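PDB 1Q9J: Phthiocerol/phthiodiolone dimycocerosyl transferase from Mycobacterium tuberculosis, which probably transfers mycocerosyl groups from mycocerosic acid synthase onto phthiocerol, phthiodiolone and phenolphthiocerol, the final step in making dimycocerosate esters. Local coordinates for residues V6-S11 with P161-A166; V213-L218 with I389-G394; A38-F43 with S75-I80; I245-W250 with T298-L303. All coordinates share one frame; numbering follows the deposited sequence.

Contact 1: V6-S11 with P161-A166; sequences VIRKLS and PLSMEA
S11 packs on S163 and E165, and R8 reaches the P161-S163 backbone, in a surface contact where the chain leaving an edge strand meets the N-terminal end of a helix. Strand 6-9 borders a small three-stranded antiparallel sheet, and S163 is the N-cap residue of helix 164-170. S11 buries the most area. Its CB rests on S163 CB at 3.3 Å, while OG passes close by the same carbon and goes on to E165, in the first turn of the helix. E165 folds back, its chain bent at chi2 (-77°), with CG 3.4 Å from S11 CB. The backbone of the turn is closed by A166 N donating to S163 O at 2.8 Å. R8 runs out from the strand, extended from CG to NE, and its guanidinium lies against the P161-S163 backbone. NH2 lies 3.5 Å from S163 CB, obliquely to the guanidinium plane, and has its strong partner in a salt bridge to E14 of helix 12-19. NH1 lies at P161 O, near the guanidinium plane, at a modelled separation too short to trust, which leaves this bond doubtful in detail. E14 also accepts from S11 N, which ties R8 and S11 to one carboxylate. S11 OG donates to E165 OE1 at 2.8 Å, from above the carboxylate plane, 72° out of it.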
loop_
_atom_site.group_PDB
_atom_site.type_symbol
_atom_site.label_atom_id
_atom_site.label_comp_id
_atom_site.label_asym_id
_atom_site.label_seq_id
_atom_site.Cartn_x
_atom_site.Cartn_y
_atom_site.Cartn_z
ATOM N N VAL A 6 -4.700 26.684 -7.528
ATOM C CA VAL A 6 -3.719 25.779 -6.948
ATOM C C VAL A 6 -4.030 25.520 -5.484
ATOM O O VAL A 6 -4.139 26.456 -4.698
ATOM C CB VAL A 6 -2.292 26.354 -7.020
ATOM C CG1 VAL A 6 -1.379 25.566 -6.092
ATOM C CG2 VAL A 6 -1.767 26.301 -8.446
ATOM N N ILE A 7 -4.187 24.250 -5.122
ATOM C CA ILE A 7 -4.458 23.889 -3.729
ATOM C C ILE A 7 -3.165 23.995 -2.932
ATOM O O ILE A 7 -3.074 24.716 -1.930
ATOM C CB ILE A 7 -4.975 22.488 -3.635
ATOM C CG1 ILE A 7 -6.287 22.414 -4.436
ATOM C CG2 ILE A 7 -5.155 22.107 -2.151
ATOM C CD1 ILE A 7 -6.826 20.995 -4.626
ATOM N N ARG A 8 -2.156 23.278 -3.402
ATOM C CA ARG A 8 -0.855 23.315 -2.772
ATOM C C ARG A 8 0.118 22.529 -3.645
ATOM O O ARG A 8 -0.292 21.670 -4.419
ATOM C CB ARG A 8 -0.969 22.744 -1.355
ATOM C CG ARG A 8 -0.117 21.571 -1.075
ATOM C CD ARG A 8 -0.705 20.728 0.011
ATOM N NE ARG A 8 0.008 19.459 0.044
ATOM C CZ ARG A 8 -0.468 18.347 0.594
ATOM N NH1 ARG A 8 -1.663 18.343 1.169
ATOM N NH2 ARG A 8 0.232 17.226 0.555
ATOM N N LYS A 9 1.398 22.862 -3.544
ATOM C CA LYS A 9 2.426 22.183 -4.309
ATOM C C LYS A 9 2.655 20.848 -3.580
ATOM O O LYS A 9 2.379 20.742 -2.380
ATOM C CB LYS A 9 3.689 23.051 -4.304
ATOM C CG LYS A 9 4.603 22.933 -5.525
ATOM C CD LYS A 9 5.528 24.166 -5.643
ATOM C CE LYS A 9 6.523 24.075 -6.800
ATOM N NZ LYS A 9 7.608 23.089 -6.541
ATOM N N LEU A 10 3.111 19.817 -4.287
ATOM C CA LEU A 10 3.352 18.534 -3.619
ATOM C C LEU A 10 4.673 18.597 -2.891
ATOM O O LEU A 10 5.594 19.266 -3.345
ATOM C CB LEU A 10 3.431 17.377 -4.609
ATOM C CG LEU A 10 2.180 16.902 -5.335
ATOM C CD1 LEU A 10 2.608 15.847 -6.335
ATOM C CD2 LEU A 10 1.160 16.331 -4.347
ATOM N N SER A 11 4.764 17.881 -1.776
ATOM C CA SER A 11 5.977 17.829 -0.963
ATOM C C SER A 11 6.915 16.821 -1.609
ATOM O O SER A 11 6.458 15.861 -2.233
ATOM C CB SER A 11 5.626 17.374 0.453
ATOM O OG SER A 11 5.459 15.963 0.502
ATOM N N PRO A 161 -5.391 17.276 3.298
ATOM C CA PRO A 161 -4.538 16.478 4.184
ATOM C C PRO A 161 -3.074 16.870 4.079
ATOM O O PRO A 161 -2.622 17.279 3.019
ATOM C CB PRO A 161 -4.813 15.025 3.772
ATOM C CG PRO A 161 -5.614 15.110 2.511
ATOM C CD PRO A 161 -6.298 16.436 2.508
ATOM N N LEU A 162 -2.331 16.775 5.179
ATOM C CA LEU A 162 -0.925 17.177 5.185
ATOM C C LEU A 162 0.039 16.205 4.527
ATOM O O LEU A 162 -0.214 14.998 4.435
ATOM C CB LEU A 162 -0.471 17.394 6.626
ATOM C CG LEU A 162 -1.283 18.355 7.479
ATOM C CD1 LEU A 162 -1.013 18.101 8.941
ATOM C CD2 LEU A 162 -0.952 19.751 7.084
ATOM N N SER A 163 1.149 16.756 4.060
ATOM C CA SER A 163 2.216 15.956 3.477
ATOM C C SER A 163 3.091 15.566 4.680
ATOM O O SER A 163 3.035 16.206 5.743
ATOM C CB SER A 163 3.051 16.781 2.500
ATOM O OG SER A 163 3.628 17.904 3.135
ATOM N N MET A 164 3.893 14.517 4.522
ATOM C CA MET A 164 4.755 14.067 5.609
ATOM C C MET A 164 5.646 15.195 6.132
ATOM O O MET A 164 5.709 15.419 7.344
ATOM C CB MET A 164 5.625 12.896 5.159
ATOM C CG MET A 164 6.482 12.303 6.269
ATOM S SD MET A 164 7.489 10.933 5.672
ATOM C CE MET A 164 6.559 9.568 6.299
ATOM N N GLU A 165 6.331 15.916 5.247
ATOM C CA GLU A 165 7.168 16.998 5.746
ATOM C C GLU A 165 6.346 18.080 6.434
ATOM O O GLU A 165 6.889 18.913 7.149
ATOM C CB GLU A 165 8.030 17.626 4.649
ATOM C CG GLU A 165 7.563 17.406 3.251
ATOM C CD GLU A 165 7.865 16.016 2.743
ATOM O OE1 GLU A 165 6.931 15.179 2.738
ATOM O OE2 GLU A 165 9.035 15.760 2.350
ATOM N N ALA A 166 5.036 18.085 6.219
ATOM C CA ALA A 166 4.211 19.077 6.886
ATOM C C ALA A 166 4.001 18.573 8.319
ATOM O O ALA A 166 4.166 19.319 9.289
ATOM C CB ALA A 166 2.886 19.219 6.185
#

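Contact 2: V213-L218 with I389-G394; sequences VTRLWL and IIEHHG
Residues 213-216 and 389-393 form an antiparallel ladder at one edge of the six-stranded mixed sheet, with V213-L216 as the outermost strand. T214 faces H392 and L216 faces I390 as hydrogen-bonded pairs. T214 N donates to H392 O at 2.9 Å, and I390 N to L216 O at 2.9 Å; the two return bonds complete both pairs. V213/H393 and R215/E391 are the non-hydrogen-bonded pairs, and their side chains share one face. There V213 CG1 lies over the H393 ring, 3.9 Å from its centroid, a CH-pi contact. R215 and E391 run side by side, the guanidinium and carboxylate planes as modelled nearly coplanar. Their salt bridge is tentative in detail, since E391 OE1 is less surely placed; the stronger partner of R215 is D363 of strand 360-368, through NH2. Farther along, I389 CD1 lies over one face of the W217 six-membered ring, 3.5 Å from its centroid and almost on the ring normal. I389 CG2 meets R215 CG at 3.6 Å. Strand 360-368 runs past the face of V213 and R215, touching them through Q367 and K365, whereas helix 399-412 covers the T214, I390 and H392 face through P399, L403 and S402.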
loop_
_atom_site.group_PDB
_atom_site.type_symbol
_atom_site.label_atom_id
_atom_site.label_comp_id
_atom_site.label_asym_id
_atom_site.label_seq_id
_atom_site.Cartn_x
_atom_site.Cartn_y
_atom_site.Cartn_z
ATOM N N VAL A 213 1.013 -8.487 -11.148
ATOM C CA VAL A 213 0.862 -8.918 -9.758
ATOM C C VAL A 213 0.566 -10.401 -9.631
ATOM O O VAL A 213 -0.501 -10.864 -10.052
ATOM C CB VAL A 213 -0.306 -8.211 -9.028
ATOM C CG1 VAL A 213 -0.383 -8.711 -7.581
ATOM C CG2 VAL A 213 -0.133 -6.701 -9.072
ATOM N N THR A 214 1.498 -11.140 -9.031
ATOM C CA THR A 214 1.321 -12.573 -8.807
ATOM C C THR A 214 0.759 -12.747 -7.406
ATOM O O THR A 214 1.097 -11.995 -6.500
ATOM C CB THR A 214 2.637 -13.328 -8.862
ATOM O OG1 THR A 214 3.221 -13.181 -10.159
ATOM C CG2 THR A 214 2.394 -14.798 -8.580
ATOM N N ARG A 215 -0.073 -13.757 -7.216
ATOM C CA ARG A 215 -0.655 -13.944 -5.911
ATOM C C ARG A 215 -0.888 -15.416 -5.554
ATOM O O ARG A 215 -1.470 -16.177 -6.338
ATOM C CB ARG A 215 -1.943 -13.124 -5.869
ATOM C CG ARG A 215 -2.814 -13.283 -4.655
ATOM C CD ARG A 215 -3.603 -12.008 -4.476
ATOM N NE ARG A 215 -5.001 -12.233 -4.144
ATOM C CZ ARG A 215 -5.836 -11.273 -3.761
ATOM N NH1 ARG A 215 -5.415 -10.016 -3.657
ATOM N NH2 ARG A 215 -7.101 -11.563 -3.493
ATOM N N LEU A 216 -0.404 -15.816 -4.374
ATOM C CA LEU A 216 -0.546 -17.191 -3.878
ATOM C C LEU A 216 -1.262 -17.181 -2.545
ATOM O O LEU A 216 -0.985 -16.331 -1.710
ATOM C CB LEU A 216 0.821 -17.835 -3.675
ATOM C CG LEU A 216 1.624 -18.028 -4.951
ATOM C CD1 LEU A 216 2.983 -18.643 -4.628
ATOM C CD2 LEU A 216 0.831 -18.921 -5.890
ATOM N N TRP A 217 -2.171 -18.128 -2.344
ATOM C CA TRP A 217 -2.911 -18.208 -1.092
ATOM C C TRP A 217 -2.414 -19.307 -0.150
ATOM O O TRP A 217 -1.392 -19.960 -0.387
ATOM C CB TRP A 217 -4.400 -18.438 -1.357
ATOM C CG TRP A 217 -5.129 -17.263 -1.888
ATOM C CD1 TRP A 217 -4.889 -16.616 -3.058
ATOM C CD2 TRP A 217 -6.246 -16.604 -1.280
ATOM N NE1 TRP A 217 -5.784 -15.591 -3.219
ATOM C CE2 TRP A 217 -6.631 -15.558 -2.139
ATOM C CE3 TRP A 217 -6.957 -16.793 -0.084
ATOM C CZ2 TRP A 217 -7.711 -14.695 -1.847
ATOM C CZ3 TRP A 217 -8.032 -15.934 0.207
ATOM C CH2 TRP A 217 -8.393 -14.900 -0.671
ATOM N N LEU A 218 -3.164 -19.481 0.934
ATOM C CA LEU A 218 -2.889 -20.476 1.958
ATOM C C LEU A 218 -4.203 -20.953 2.534
ATOM O O LEU A 218 -5.117 -20.159 2.766
ATOM C CB LEU A 218 -2.033 -19.881 3.070
ATOM C CG LEU A 218 -0.535 -20.053 2.849
ATOM C CD1 LEU A 218 0.250 -19.378 3.959
ATOM C CD2 LEU A 218 -0.239 -21.539 2.809
ATOM N N ILE A 389 -2.126 -14.411 2.364
ATOM C CA ILE A 389 -1.970 -14.196 0.940
ATOM C C ILE A 389 -0.640 -13.515 0.640
ATOM O O ILE A 389 -0.386 -12.396 1.088
ATOM C CB ILE A 389 -3.090 -13.311 0.393
ATOM C CG1 ILE A 389 -4.441 -13.928 0.695
ATOM C CG2 ILE A 389 -2.925 -13.133 -1.101
ATOM C CD1 ILE A 389 -5.588 -13.012 0.332
ATOM N N ILE A 390 0.202 -14.202 -0.123
ATOM C CA ILE A 390 1.497 -13.669 -0.513
ATOM C C ILE A 390 1.326 -13.028 -1.888
ATOM O O ILE A 390 0.513 -13.487 -2.694
ATOM C CB ILE A 390 2.544 -14.783 -0.639
ATOM C CG1 ILE A 390 2.752 -15.471 0.703
ATOM C CG2 ILE A 390 3.856 -14.210 -1.114
ATOM C CD1 ILE A 390 3.685 -16.667 0.601
ATOM N N GLU A 391 2.104 -11.980 -2.147
ATOM C CA GLU A 391 2.058 -11.276 -3.419
ATOM C C GLU A 391 3.403 -10.709 -3.839
ATOM O O GLU A 391 4.230 -10.333 -3.009
ATOM C CB GLU A 391 1.047 -10.134 -3.371
ATOM C CG GLU A 391 -0.389 -10.576 -3.318
ATOM C CD GLU A 391 -1.342 -9.432 -3.587
ATOM O OE1 GLU A 391 -2.570 -9.635 -3.505
ATOM O OE2 GLU A 391 -0.855 -8.321 -3.876
ATOM N N HIS A 392 3.608 -10.649 -5.145
ATOM C CA HIS A 392 4.829 -10.107 -5.699
ATOM C C HIS A 392 4.315 -9.193 -6.818
ATOM O O HIS A 392 3.551 -9.620 -7.694
ATOM C CB HIS A 392 5.697 -11.236 -6.243
ATOM C CG HIS A 392 7.154 -10.895 -6.332
ATOM N ND1 HIS A 392 7.619 -9.597 -6.361
ATOM C CD2 HIS A 392 8.241 -11.687 -6.476
ATOM C CE1 HIS A 392 8.933 -9.606 -6.528
ATOM N NE2 HIS A 392 9.334 -10.860 -6.602
ATOM N N HIS A 393 4.715 -7.928 -6.732
ATOM C CA HIS A 393 4.320 -6.882 -7.653
ATOM C C HIS A 393 5.502 -6.461 -8.478
ATOM O O HIS A 393 6.634 -6.542 -8.012
ATOM C CB HIS A 393 3.839 -5.657 -6.888
ATOM C CG HIS A 393 2.612 -5.895 -6.075
ATOM N ND1 HIS A 393 1.355 -5.525 -6.502
ATOM C CD2 HIS A 393 2.445 -6.464 -4.859
ATOM C CE1 HIS A 393 0.467 -5.851 -5.581
ATOM N NE2 HIS A 393 1.104 -6.423 -4.573
ATOM N N GLY A 394 5.246 -5.997 -9.699
ATOM C CA GLY A 394 6.336 -5.541 -10.541
ATOM C C GLY A 394 6.681 -6.396 -11.734
ATOM O O GLY A 394 6.416 -7.598 -11.764
#

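Contact 3: A38-F43 with S75-I80; sequences ALSDAF and SGICVI
I77 overlaps the side of helix 36-49 with all its outer carbons, spreading across L39, S40 and F43. The contact is apolar, with no hydrogen bond between the two segments. With CG1 flanked by both the backbone N and the carbonyl carbon (chi1 59°), the isoleucine sends its two branches to different places on the helix. The CG1-CD1 arm lies alongside S40, CD1 coming to 3.4 Å from S40 CB and CG1 to 3.6 Å from S40 OG. The CG2 methyl turns instead toward two residues one helical turn apart: it is 3.7 Å from L39 CD1 and 3.8 Å from F43 CB. L39 crosses the isoleucine at a slant. F43 and I77 run antiparallel past one another; F43, with CG anti to its own N (chi1 -178°), sends its ring along the residues leading into the strand. That ring reaches the backbone before I77: CE2 is 3.8 Å from G76 C, and lies a little farther from S75 C. The chain leading into edge strand 78-80 thus packs on the helix; that strand is outermost in the five-stranded mixed sheet and pairs in parallel with strand 105-110. L107 of that neighbouring strand touches L39, F43 and I77 alike, V36 of the same helix touches I77, and helix 129-148 meets L39 through Y143 and A42 through R142.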
loop_
_atom_site.group_PDB
_atom_site.type_symbol
_atom_site.label_atom_id
_atom_site.label_comp_id
_atom_site.label_asym_id
_atom_site.label_seq_id
_atom_site.Cartn_x
_atom_site.Cartn_y
_atom_site.Cartn_z
ATOM N N ALA A 38 -27.674 4.240 -5.274
ATOM C CA ALA A 38 -27.228 4.456 -3.899
ATOM C C ALA A 38 -25.707 4.512 -3.834
ATOM O O ALA A 38 -25.143 5.296 -3.080
ATOM C CB ALA A 38 -27.742 3.331 -3.006
ATOM N N LEU A 39 -25.057 3.661 -4.623
ATOM C CA LEU A 39 -23.600 3.598 -4.666
ATOM C C LEU A 39 -23.044 4.925 -5.164
ATOM O O LEU A 39 -22.064 5.437 -4.629
ATOM C CB LEU A 39 -23.152 2.455 -5.581
ATOM C CG LEU A 39 -21.688 2.033 -5.712
ATOM C CD1 LEU A 39 -21.007 2.797 -6.830
ATOM C CD2 LEU A 39 -20.988 2.216 -4.385
ATOM N N SER A 40 -23.681 5.493 -6.178
ATOM C CA SER A 40 -23.223 6.757 -6.721
ATOM C C SER A 40 -23.368 7.852 -5.681
ATOM O O SER A 40 -22.555 8.773 -5.623
ATOM C CB SER A 40 -24.023 7.117 -7.969
ATOM O OG SER A 40 -23.411 8.187 -8.679
ATOM N N ASP A 41 -24.411 7.768 -4.861
ATOM C CA ASP A 41 -24.621 8.768 -3.810
ATOM C C ASP A 41 -23.499 8.711 -2.780
ATOM O O ASP A 41 -23.040 9.744 -2.284
ATOM C CB ASP A 41 -25.955 8.540 -3.090
ATOM C CG ASP A 41 -27.142 8.855 -3.962
ATOM O OD1 ASP A 41 -27.046 9.786 -4.789
ATOM O OD2 ASP A 41 -28.174 8.181 -3.815
ATOM N N ALA A 42 -23.085 7.486 -2.460
ATOM C CA ALA A 42 -22.022 7.238 -1.496
ATOM C C ALA A 42 -20.718 7.812 -2.031
ATOM O O ALA A 42 -19.995 8.509 -1.314
ATOM C CB ALA A 42 -21.881 5.749 -1.247
ATOM N N PHE A 43 -20.430 7.534 -3.299
ATOM C CA PHE A 43 -19.224 8.040 -3.928
ATOM C C PHE A 43 -19.254 9.578 -3.924
ATOM O O PHE A 43 -18.258 10.224 -3.594
ATOM C CB PHE A 43 -19.104 7.501 -5.359
ATOM C CG PHE A 43 -17.851 7.939 -6.063
ATOM C CD1 PHE A 43 -16.599 7.652 -5.537
ATOM C CD2 PHE A 43 -17.921 8.649 -7.249
ATOM C CE1 PHE A 43 -15.430 8.067 -6.190
ATOM C CE2 PHE A 43 -16.758 9.067 -7.905
ATOM C CZ PHE A 43 -15.515 8.773 -7.373
ATOM N N SER A 75 -17.017 14.468 -11.452
ATOM C CA SER A 75 -16.691 13.159 -10.882
ATOM C C SER A 75 -17.907 12.340 -10.448
ATOM O O SER A 75 -18.623 12.694 -9.510
ATOM C CB SER A 75 -15.714 13.308 -9.705
ATOM O OG SER A 75 -14.386 13.484 -10.174
ATOM N N GLY A 76 -18.125 11.241 -11.163
ATOM C CA GLY A 76 -19.226 10.343 -10.877
ATOM C C GLY A 76 -18.761 8.921 -11.109
ATOM O O GLY A 76 -17.685 8.691 -11.672
ATOM N N ILE A 77 -19.563 7.955 -10.673
ATOM C CA ILE A 77 -19.189 6.559 -10.850
ATOM C C ILE A 77 -19.196 6.202 -12.324
ATOM O O ILE A 77 -19.647 6.974 -13.155
ATOM C CB ILE A 77 -20.140 5.599 -10.104
ATOM C CG1 ILE A 77 -21.573 5.787 -10.590
ATOM C CG2 ILE A 77 -20.069 5.857 -8.613
ATOM C CD1 ILE A 77 -22.549 4.807 -9.970
ATOM N N CYS A 78 -18.686 5.027 -12.638
ATOM C CA CYS A 78 -18.630 4.582 -14.005
ATOM C C CYS A 78 -19.049 3.124 -14.057
ATOM O O CYS A 78 -18.249 2.225 -13.766
ATOM C CB CYS A 78 -17.214 4.746 -14.535
ATOM S SG CYS A 78 -16.838 3.694 -15.936
ATOM N N VAL A 79 -20.310 2.889 -14.411
ATOM C CA VAL A 79 -20.846 1.533 -14.488
ATOM C C VAL A 79 -20.571 0.859 -15.833
ATOM O O VAL A 79 -20.661 1.490 -16.881
ATOM C CB VAL A 79 -22.350 1.538 -14.258
ATOM C CG1 VAL A 79 -22.829 0.111 -14.078
ATOM C CG2 VAL A 79 -22.687 2.393 -13.057
ATOM N N ILE A 80 -20.237 -0.427 -15.801
ATOM C CA ILE A 80 -19.957 -1.173 -17.027
ATOM C C ILE A 80 -20.600 -2.559 -17.003
ATOM O O ILE A 80 -20.876 -3.104 -15.933
ATOM C CB ILE A 80 -18.449 -1.351 -17.238
ATOM C CG1 ILE A 80 -17.763 0.018 -17.240
ATOM C CG2 ILE A 80 -18.191 -2.087 -18.536
ATOM C CD1 ILE A 80 -16.254 -0.074 -17.249
#

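Contact 4: I245-W250 with T298-L303; sequences ILLTEW and TDIVDL
L247 reaches out from helix 237-253 and divides its two methyls between different partners near the start of helix 300-317. CD1 goes to I300, whose side chain lies across it at an angle and presents CD1 and CG1, the latter at 3.6 Å from L247 CD1. The other branch, CD2, faces L303 CD2 at 4.1 Å and T298 CG2 at 4.3 Å. L303 and L247 come from opposing helices, each passing alongside the other toward the helix it faces. With CG anti to the backbone N (chi1 -174°), L303 extends toward the first helix, and its CD2 also settles 4.0 Å from L246 CB. I294 touches both leucines, L246 and L247, from a loop. No hydrogen bond joins the segments. The helix start is capped separately: D299 is the N-cap. D302 N donates to D299 OD1 at 3.3 Å, on the anti side of the carboxylate, and the hydroxyl of Y417 also bonds to that oxygen. Beyond L246, strand 260-267 supplies I260 and Y262. A capped helix packed through aliphatic side chains onto a second helix that lies on a sheet is consistent with the layered alpha/beta architecture of CoA-dependent acyltransferases.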
loop_
_atom_site.group_PDB
_atom_site.type_symbol
_atom_site.label_atom_id
_atom_site.label_comp_id
_atom_site.label_asym_id
_atom_site.label_seq_id
_atom_site.Cartn_x
_atom_site.Cartn_y
_atom_site.Cartn_z
ATOM N N ILE A 245 10.615 -14.571 3.121
ATOM C CA ILE A 245 10.932 -13.817 1.920
ATOM C C ILE A 245 12.443 -13.603 1.810
ATOM O O ILE A 245 13.045 -13.883 0.775
ATOM C CB ILE A 245 10.211 -12.449 1.948
ATOM C CG1 ILE A 245 8.719 -12.679 1.821
ATOM C CG2 ILE A 245 10.713 -11.541 0.837
ATOM C CD1 ILE A 245 7.908 -11.486 2.149
ATOM N N LEU A 246 13.053 -13.111 2.885
ATOM C CA LEU A 246 14.486 -12.844 2.891
ATOM C C LEU A 246 15.351 -14.090 2.678
ATOM O O LEU A 246 16.390 -14.024 2.013
ATOM C CB LEU A 246 14.882 -12.134 4.190
ATOM C CG LEU A 246 14.486 -10.658 4.264
ATOM C CD1 LEU A 246 14.594 -10.161 5.687
ATOM C CD2 LEU A 246 15.381 -9.847 3.328
ATOM N N LEU A 247 14.936 -15.222 3.239
ATOM C CA LEU A 247 15.693 -16.456 3.059
ATOM C C LEU A 247 15.709 -16.793 1.578
ATOM O O LEU A 247 16.774 -16.872 0.956
ATOM C CB LEU A 247 15.049 -17.600 3.840
ATOM C CG LEU A 247 15.259 -17.488 5.346
ATOM C CD1 LEU A 247 14.574 -18.630 6.045
ATOM C CD2 LEU A 247 16.744 -17.481 5.644
ATOM N N THR A 248 14.510 -16.976 1.029
ATOM C CA THR A 248 14.326 -17.296 -0.380
ATOM C C THR A 248 15.126 -16.381 -1.303
ATOM O O THR A 248 15.690 -16.838 -2.290
ATOM C CB THR A 248 12.845 -17.200 -0.779
ATOM O OG1 THR A 248 12.067 -18.087 0.038
ATOM C CG2 THR A 248 12.670 -17.572 -2.248
ATOM N N GLU A 249 15.181 -15.092 -0.988
ATOM C CA GLU A 249 15.924 -14.174 -1.833
ATOM C C GLU A 249 17.367 -14.609 -1.957
ATOM O O GLU A 249 17.962 -14.500 -3.025
ATOM C CB GLU A 249 15.864 -12.754 -1.276
ATOM C CG GLU A 249 14.611 -11.983 -1.657
ATOM C CD GLU A 249 14.479 -11.784 -3.161
ATOM O OE1 GLU A 249 15.480 -11.392 -3.801
ATOM O OE2 GLU A 249 13.370 -12.006 -3.694
ATOM N N TRP A 250 17.933 -15.113 -0.866
ATOM C CA TRP A 250 19.325 -15.550 -0.882
ATOM C C TRP A 250 19.499 -16.842 -1.685
ATOM O O TRP A 250 20.433 -16.962 -2.480
ATOM C CB TRP A 250 19.829 -15.744 0.548
ATOM C CG TRP A 250 21.301 -15.996 0.622
ATOM C CD1 TRP A 250 22.304 -15.151 0.235
ATOM C CD2 TRP A 250 21.939 -17.176 1.120
ATOM N NE1 TRP A 250 23.530 -15.739 0.454
ATOM C CE2 TRP A 250 23.333 -16.986 0.983
ATOM C CE3 TRP A 250 21.465 -18.390 1.634
ATOM C CZ2 TRP A 250 24.260 -17.945 1.386
ATOM C CZ3 TRP A 250 22.383 -19.347 2.032
ATOM C CH2 TRP A 250 23.771 -19.124 1.891
ATOM N N THR A 298 21.504 -19.841 8.718
ATOM C CA THR A 298 20.607 -18.854 9.306
ATOM C C THR A 298 19.240 -19.446 9.607
ATOM O O THR A 298 18.629 -20.095 8.757
ATOM C CB THR A 298 20.432 -17.656 8.387
ATOM O OG1 THR A 298 21.688 -16.983 8.249
ATOM C CG2 THR A 298 19.409 -16.696 8.969
ATOM N N ASP A 299 18.768 -19.220 10.827
ATOM C CA ASP A 299 17.483 -19.751 11.260
ATOM C C ASP A 299 16.340 -18.747 11.143
ATOM O O ASP A 299 16.512 -17.552 11.378
ATOM C CB ASP A 299 17.600 -20.256 12.698
ATOM C CG ASP A 299 16.298 -20.803 13.231
ATOM O OD1 ASP A 299 15.622 -20.075 13.988
ATOM O OD2 ASP A 299 15.949 -21.954 12.886
ATOM N N ILE A 300 15.168 -19.253 10.775
ATOM C CA ILE A 300 13.976 -18.432 10.612
ATOM C C ILE A 300 13.742 -17.513 11.798
ATOM O O ILE A 300 13.829 -16.293 11.665
ATOM C CB ILE A 300 12.727 -19.331 10.373
ATOM C CG1 ILE A 300 12.515 -19.509 8.869
ATOM C CG2 ILE A 300 11.479 -18.739 11.012
ATOM C CD1 ILE A 300 12.163 -18.232 8.148
ATOM N N VAL A 301 13.454 -18.096 12.957
ATOM C CA VAL A 301 13.203 -17.309 14.154
ATOM C C VAL A 301 14.361 -16.362 14.449
ATOM O O VAL A 301 14.143 -15.216 14.815
ATOM C CB VAL A 301 12.968 -18.217 15.362
ATOM C CG1 VAL A 301 12.417 -17.404 16.517
ATOM C CG2 VAL A 301 12.015 -19.331 14.986
ATOM N N ASP A 302 15.590 -16.832 14.285
ATOM C CA ASP A 302 16.738 -15.980 14.543
ATOM C C ASP A 302 16.638 -14.697 13.732
ATOM O O ASP A 302 16.776 -13.598 14.270
ATOM C CB ASP A 302 18.040 -16.711 14.200
ATOM C CG ASP A 302 18.768 -17.230 15.436
ATOM O OD1 ASP A 302 18.204 -18.091 16.147
ATOM O OD2 ASP A 302 19.911 -16.773 15.687
ATOM N N LEU A 303 16.385 -14.849 12.435
ATOM C CA LEU A 303 16.258 -13.715 11.510
ATOM C C LEU A 303 15.025 -12.872 11.849
ATOM O O LEU A 303 15.119 -11.663 12.024
ATOM C CB LEU A 303 16.156 -14.235 10.069
ATOM C CG LEU A 303 16.166 -13.227 8.929
ATOM C CD1 LEU A 303 17.483 -12.490 8.912
ATOM C CD2 LEU A 303 15.934 -13.951 7.614
#

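Overall arrangement
The protein is built of two related domains, and contacts 1 and 3 belong to the first half of the chain, contacts 2 and 4 to the second. Contacts 2 and 4 come within about 5 Å at their nearest atoms without touching, and helix 399-412 packs against parts of both. Contacts 3 and 4 stand about 46 Å apart between centres. Both are apolar, joining a helix to the lead-in of an edge strand or to another helix, and contact 4 is the more buried. Contact 2 relies on backbone ladder bonds. Contact 1, at the surface, relies on polar side chains; the side chains of S11 there and of H393 in contact 2 are each about 11 Å from that of H124, the probable proton acceptor.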